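Local atomic coordinates of retropepsin-like aspartic endopeptidase domain-containing protein (Legionella pneumophila subsp. pneumophila str. Philadelphia 1, PDB entry 2PMA), a protein that is of unknown function but is probably related to retropepsin-like aspartic endopeptidases. Residues A22-G27 and D126-F131; L49-P54 and Y60-E65. All coordinates share one frame; numbering follows the deposited sequence.

Contact 1: residues A22-G27 and D126-F131; sequences AKLDTG and DAIIDF
I128 reaches L24, D25 and T26 because its CG1 lies opposite the carbonyl carbon (chi1 -65°) and the next torsion is extended (chi2 161°), which sends CD1 away from the helix and against the other segment. The D-T-G sequence at 25-27 matches the signature of aspartic peptidases, and helix 125-130 next to it is consistent with the retropepsin-like fold; in relatives the aspartate of this signature is catalytic.

The contact is small and apolar. CD1 of I128 is 3.9 Å from the backbone N of D25, 4.1 Å from CB of L24 and 4.1 Å from CG2 of T26, so one methyl meets three consecutive residues. I128 supplies more than half of the 131 Å² buried between the segments. In T26 the methyl CG2 lies beside the backbone N while OG1 takes the position between N and the carbonyl carbon; the methyl is thus the branch that I128 meets, obliquely. The backbones stay apart, with L24 CA and I128 CA 7.2 Å from each other.

V135 of strand 133-136 touches both L24 and I128 and adds to the apolar cluster. R125, just before the helix segment, adds a polar tie through NH1 to the carbonyl oxygen of T26. The loop itself is shaped by an Asx turn: G27 N donates to D25 OD1 at 3.0 Å, a bent bond that meets the anti side of the carboxylate from 33° outside its plane.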
loop_
_atom_site.group_PDB
_atom_site.type_symbol
_atom_site.label_atom_id
_atom_site.label_comp_id
_atom_site.label_asym_id
_atom_site.label_seq_id
_atom_site.Cartn_x
_atom_site.Cartn_y
_atom_site.Cartn_z
ATOM N N ALA A 22 5.549 6.809 0.542
ATOM C CA ALA A 22 5.246 5.771 -0.424
ATOM C C ALA A 22 6.092 6.070 -1.663
ATOM O O ALA A 22 6.214 7.231 -2.057
ATOM C CB ALA A 22 3.752 5.799 -0.790
ATOM N N LYS A 23 6.699 5.049 -2.245
ATOM C CA LYS A 23 7.374 5.224 -3.515
ATOM C C LYS A 23 6.413 4.869 -4.630
ATOM O O LYS A 23 5.732 3.847 -4.579
ATOM C CB LYS A 23 8.642 4.359 -3.601
ATOM C CG LYS A 23 9.434 4.583 -4.890
ATOM C CD LYS A 23 10.857 4.105 -4.775
ATOM C CE LYS A 23 10.895 2.584 -4.797
ATOM N NZ LYS A 23 12.334 2.133 -5.001
ATOM N N LEU A 24 6.329 5.735 -5.640
ATOM C CA LEU A 24 5.470 5.470 -6.803
ATOM C C LEU A 24 6.388 4.912 -7.892
ATOM O O LEU A 24 7.296 5.607 -8.379
ATOM C CB LEU A 24 4.772 6.757 -7.256
ATOM C CG LEU A 24 3.525 7.173 -6.460
ATOM C CD1 LEU A 24 3.870 7.493 -5.012
ATOM C CD2 LEU A 24 2.861 8.408 -7.127
ATOM N N ASP A 25 6.163 3.639 -8.221
ATOM C CA ASP A 25 7.124 2.813 -8.930
ATOM C C ASP A 25 6.472 2.297 -10.206
ATOM O O ASP A 25 5.752 1.306 -10.184
ATOM C CB ASP A 25 7.507 1.625 -8.030
ATOM C CG ASP A 25 8.585 0.731 -8.631
ATOM O OD1 ASP A 25 8.937 0.874 -9.809
ATOM O OD2 ASP A 25 9.124 -0.115 -7.893
ATOM N N THR A 26 6.758 2.942 -11.334
ATOM C CA THR A 26 6.117 2.549 -12.595
ATOM C C THR A 26 6.707 1.230 -13.160
ATOM O O THR A 26 6.143 0.654 -14.080
ATOM C CB THR A 26 6.201 3.668 -13.644
ATOM O OG1 THR A 26 7.581 3.959 -13.871
ATOM C CG2 THR A 26 5.505 4.954 -13.127
ATOM N N GLY A 27 7.809 0.743 -12.580
ATOM C CA GLY A 27 8.421 -0.507 -13.022
ATOM C C GLY A 27 7.732 -1.770 -12.491
ATOM O O GLY A 27 7.985 -2.870 -12.973
ATOM N N ASP A 126 -0.798 -0.408 -11.103
ATOM C CA ASP A 126 -2.227 -0.538 -10.857
ATOM C C ASP A 126 -2.725 0.587 -9.940
ATOM O O ASP A 126 -3.783 1.149 -10.202
ATOM C CB ASP A 126 -2.580 -1.913 -10.259
ATOM C CG ASP A 126 -2.463 -3.051 -11.280
ATOM O OD1 ASP A 126 -2.340 -2.775 -12.494
ATOM O OD2 ASP A 126 -2.508 -4.224 -10.866
ATOM N N ALA A 127 -1.999 0.859 -8.851
ATOM C CA ALA A 127 -2.381 1.898 -7.888
ATOM C C ALA A 127 -2.292 3.281 -8.534
ATOM O O ALA A 127 -3.171 4.100 -8.358
ATOM C CB ALA A 127 -1.484 1.852 -6.629
ATOM N N ILE A 128 -1.211 3.541 -9.253
ATOM C CA ILE A 128 -1.030 4.876 -9.875
ATOM C C ILE A 128 -2.191 5.122 -10.849
ATOM O O ILE A 128 -2.757 6.234 -10.916
ATOM C CB ILE A 128 0.328 4.970 -10.583
ATOM C CG1 ILE A 128 1.459 4.856 -9.539
ATOM C CG2 ILE A 128 0.470 6.343 -11.297
ATOM C CD1 ILE A 128 2.834 4.468 -10.115
ATOM N N ILE A 129 -2.564 4.080 -11.601
ATOM C CA ILE A 129 -3.703 4.191 -12.522
ATOM C C ILE A 129 -5.013 4.420 -11.752
ATOM O O ILE A 129 -5.824 5.261 -12.170
ATOM C CB ILE A 129 -3.775 2.975 -13.472
ATOM C CG1 ILE A 129 -2.559 2.994 -14.411
ATOM C CG2 ILE A 129 -5.068 2.997 -14.329
ATOM C CD1 ILE A 129 -2.250 1.627 -15.077
ATOM N N ASP A 130 -5.206 3.698 -10.637
ATOM C CA ASP A 130 -6.399 3.913 -9.787
ATOM C C ASP A 130 -6.530 5.385 -9.372
ATOM O O ASP A 130 -7.648 5.944 -9.341
ATOM C CB ASP A 130 -6.349 3.075 -8.502
ATOM C CG ASP A 130 -6.484 1.588 -8.750
ATOM O OD1 ASP A 130 -7.037 1.202 -9.802
ATOM O OD2 ASP A 130 -6.048 0.813 -7.852
ATOM N N PHE A 131 -5.388 6.018 -9.086
ATOM C CA PHE A 131 -5.355 7.458 -8.759
ATOM C C PHE A 131 -5.274 8.385 -9.985
ATOM O O PHE A 131 -5.160 9.601 -9.831
ATOM C CB PHE A 131 -4.177 7.753 -7.814
ATOM C CG PHE A 131 -4.419 7.290 -6.402
ATOM C CD1 PHE A 131 -5.302 7.994 -5.572
ATOM C CD2 PHE A 131 -3.785 6.150 -5.908
ATOM C CE1 PHE A 131 -5.541 7.543 -4.242
ATOM C CE2 PHE A 131 -4.009 5.703 -4.587
ATOM C CZ PHE A 131 -4.875 6.394 -3.757
#

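Contact 2: residues L49-P54 and Y60-E65; sequences LRFTVP and YSFEGE. With FMT (formic acid), chain F.
R50 grips E63 side-on through two nitrogens, NE and NH2, each 3.2 Å from the single oxygen OE2 of E63. The side chains run alongside each other in the same direction, OE2 sits at the edge of the guanidinium near its plane, and the carboxylate is turned 32° from that plane. The chain of R50 bends at its third torsion, which carries NE toward this oxygen. E63 OE1 has a long, weak ion pair with K43.

This salt bridge spans a non-hydrogen-bonded pair of an antiparallel beta hairpin. L49 with G64, F51 with F62 and V53 with Y60 are hydrogen-bonded pairs, each closed by two backbone bonds; F62 N to F51 O, at 2.8 Å, is nearly straight. Between them lie CA-H...O contacts such as E63 CA to L49 O, 3.2 Å. At the far end E65 N donates to O2 of a formic acid, 3.0 Å away.

The sheet face opposite the salt bridge carries the aromatic packing. F51 has CG between its backbone N and carbonyl carbon (chi1 59°), which leans its ring toward the partner strand and under F62. F62 CB lies over one face of that ring, 3.4 Å from CZ, a CH-pi contact; the two rings are near parallel (14°) but offset, with little face-on overlap. V53 CG2 packs on F62 CE2 at 3.7 Å.

Strand 31-43 flanks the hairpin beside 49-54, with backbone bonds between T39 and R50 and between V36 and T52, while strand 90-100 runs beside 60-65, where L95 bonds to E65; V94 of that strand touches L49 and F51.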
loop_
_atom_site.group_PDB
_atom_site.type_symbol
_atom_site.label_atom_id
_atom_site.label_comp_id
_atom_site.label_asym_id
_atom_site.label_seq_id
_atom_site.Cartn_x
_atom_site.Cartn_y
_atom_site.Cartn_z
ATOM N N LEU A 49 -7.536 -10.714 6.266
ATOM C CA LEU A 49 -6.297 -10.862 7.031
ATOM C C LEU A 49 -6.186 -9.711 8.027
ATOM O O LEU A 49 -6.496 -8.548 7.691
ATOM C CB LEU A 49 -5.095 -10.822 6.083
ATOM C CG LEU A 49 -5.009 -11.928 5.028
ATOM C CD1 LEU A 49 -3.670 -11.788 4.377
ATOM C CD2 LEU A 49 -5.113 -13.341 5.682
ATOM N N ARG A 50 -5.803 -10.044 9.249
ATOM C CA ARG A 50 -5.400 -9.036 10.235
ATOM C C ARG A 50 -3.889 -8.980 10.151
ATOM O O ARG A 50 -3.218 -10.023 10.048
ATOM C CB ARG A 50 -5.823 -9.476 11.631
ATOM C CG ARG A 50 -5.519 -8.487 12.740
ATOM C CD ARG A 50 -5.921 -9.107 14.116
ATOM N NE ARG A 50 -7.383 -9.236 14.207
ATOM C CZ ARG A 50 -8.036 -10.224 14.820
ATOM N NH1 ARG A 50 -7.370 -11.231 15.401
ATOM N NH2 ARG A 50 -9.369 -10.217 14.845
ATOM N N PHE A 51 -3.342 -7.771 10.174
ATOM C CA PHE A 51 -1.910 -7.624 10.077
ATOM C C PHE A 51 -1.452 -6.349 10.759
ATOM O O PHE A 51 -2.258 -5.404 10.965
ATOM C CB PHE A 51 -1.479 -7.625 8.576
ATOM C CG PHE A 51 -2.100 -6.516 7.735
ATOM C CD1 PHE A 51 -3.360 -6.685 7.112
ATOM C CD2 PHE A 51 -1.410 -5.310 7.542
ATOM C CE1 PHE A 51 -3.924 -5.682 6.321
ATOM C CE2 PHE A 51 -1.953 -4.289 6.776
ATOM C CZ PHE A 51 -3.217 -4.459 6.134
ATOM N N THR A 52 -0.169 -6.327 11.082
ATOM C CA THR A 52 0.438 -5.152 11.725
ATOM C C THR A 52 1.342 -4.458 10.732
ATOM O O THR A 52 2.209 -5.100 10.054
ATOM C CB THR A 52 1.148 -5.639 13.016
ATOM O OG1 THR A 52 0.131 -6.114 13.901
ATOM C CG2 THR A 52 1.947 -4.521 13.717
ATOM N N VAL A 53 1.251 -3.128 10.673
ATOM C CA VAL A 53 2.339 -2.344 10.107
ATOM C C VAL A 53 3.251 -1.749 11.192
ATOM O O VAL A 53 2.803 -0.907 11.980
ATOM C CB VAL A 53 1.758 -1.189 9.236
ATOM C CG1 VAL A 53 2.910 -0.304 8.622
ATOM C CG2 VAL A 53 0.819 -1.780 8.159
ATOM N N PRO A 54 4.534 -2.162 11.233
ATOM C CA PRO A 54 5.461 -1.630 12.249
ATOM C C PRO A 54 6.070 -0.309 11.781
ATOM O O PRO A 54 6.342 -0.144 10.592
ATOM C CB PRO A 54 6.534 -2.721 12.380
ATOM C CG PRO A 54 6.502 -3.474 11.025
ATOM C CD PRO A 54 5.130 -3.223 10.381
ATOM N N TYR A 60 0.707 -0.516 14.056
ATOM C CA TYR A 60 -0.693 -0.185 13.679
ATOM C C TYR A 60 -1.334 -1.451 13.125
ATOM O O TYR A 60 -0.811 -2.011 12.166
ATOM C CB TYR A 60 -0.765 0.930 12.579
ATOM C CG TYR A 60 -0.159 2.268 13.133
ATOM C CD1 TYR A 60 -0.996 3.295 13.596
ATOM C CD2 TYR A 60 1.220 2.432 13.274
ATOM C CE1 TYR A 60 -0.421 4.493 14.193
ATOM C CE2 TYR A 60 1.795 3.612 13.816
ATOM C CZ TYR A 60 0.945 4.637 14.270
ATOM O OH TYR A 60 1.453 5.783 14.828
ATOM N N SER A 61 -2.496 -1.803 13.670
ATOM C CA SER A 61 -3.182 -3.033 13.278
ATOM C C SER A 61 -4.276 -2.710 12.247
ATOM O O SER A 61 -5.035 -1.696 12.402
ATOM C CB SER A 61 -3.751 -3.713 14.532
ATOM O OG SER A 61 -4.319 -4.972 14.176
ATOM N N PHE A 62 -4.345 -3.535 11.192
ATOM C CA PHE A 62 -5.368 -3.377 10.171
ATOM C C PHE A 62 -6.077 -4.704 9.926
ATOM O O PHE A 62 -5.529 -5.772 10.221
ATOM C CB PHE A 62 -4.693 -2.982 8.854
ATOM C CG PHE A 62 -4.074 -1.620 8.868
ATOM C CD1 PHE A 62 -4.795 -0.534 8.368
ATOM C CD2 PHE A 62 -2.795 -1.419 9.387
ATOM C CE1 PHE A 62 -4.263 0.766 8.383
ATOM C CE2 PHE A 62 -2.231 -0.135 9.383
ATOM C CZ PHE A 62 -2.978 0.971 8.873
ATOM N N GLU A 63 -7.269 -4.630 9.325
ATOM C CA GLU A 63 -7.865 -5.832 8.703
ATOM C C GLU A 63 -8.183 -5.463 7.251
ATOM O O GLU A 63 -8.593 -4.312 6.944
ATOM C CB GLU A 63 -9.123 -6.283 9.439
ATOM C CG GLU A 63 -8.840 -6.639 10.924
ATOM C CD GLU A 63 -10.045 -7.267 11.634
ATOM O OE1 GLU A 63 -11.146 -7.178 11.071
ATOM O OE2 GLU A 63 -9.860 -7.837 12.749
ATOM N N GLY A 64 -7.977 -6.401 6.350
ATOM C CA GLY A 64 -8.271 -6.143 4.937
ATOM C C GLY A 64 -8.826 -7.399 4.295
ATOM O O GLY A 64 -8.437 -8.497 4.666
ATOM N N GLU A 65 -9.724 -7.218 3.327
ATOM C CA GLU A 65 -10.282 -8.337 2.584
ATOM C C GLU A 65 -9.145 -9.091 1.915
ATOM O O GLU A 65 -8.299 -8.476 1.291
ATOM C CB GLU A 65 -11.237 -7.804 1.514
ATOM C CG GLU A 65 -12.508 -7.238 2.104
ATOM C CD GLU A 65 -13.297 -6.503 1.037
ATOM O OE1 GLU A 65 -13.334 -5.265 1.092
ATOM O OE2 GLU A 65 -13.797 -7.192 0.129
HETATM C C FMT F . -11.174 -3.287 3.193
HETATM O O1 FMT F . -12.088 -2.792 2.446
HETATM O O2 FMT F . -10.630 -4.413 3.045
#

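Contacts 1 and 2 lie on opposite sides of the chain's centre, with their centres 21 Å apart and nearest atoms about 11 Å apart, so they do not touch. One curled sheet reaches both: strand 31-43 pairs with 46-55 of contact 2 and with 121-123, which in turn pairs with 18-24 of contact 1. Contact 1 holds the probable active-site signature, and a formic acid lies about 3 Å from the side chain of D25. A formic acid also meets the backbone of E65 in contact 2, and an acetate lies about 4 Å from the side chain of Y60. These small molecules probably come from the crystallisation liquor.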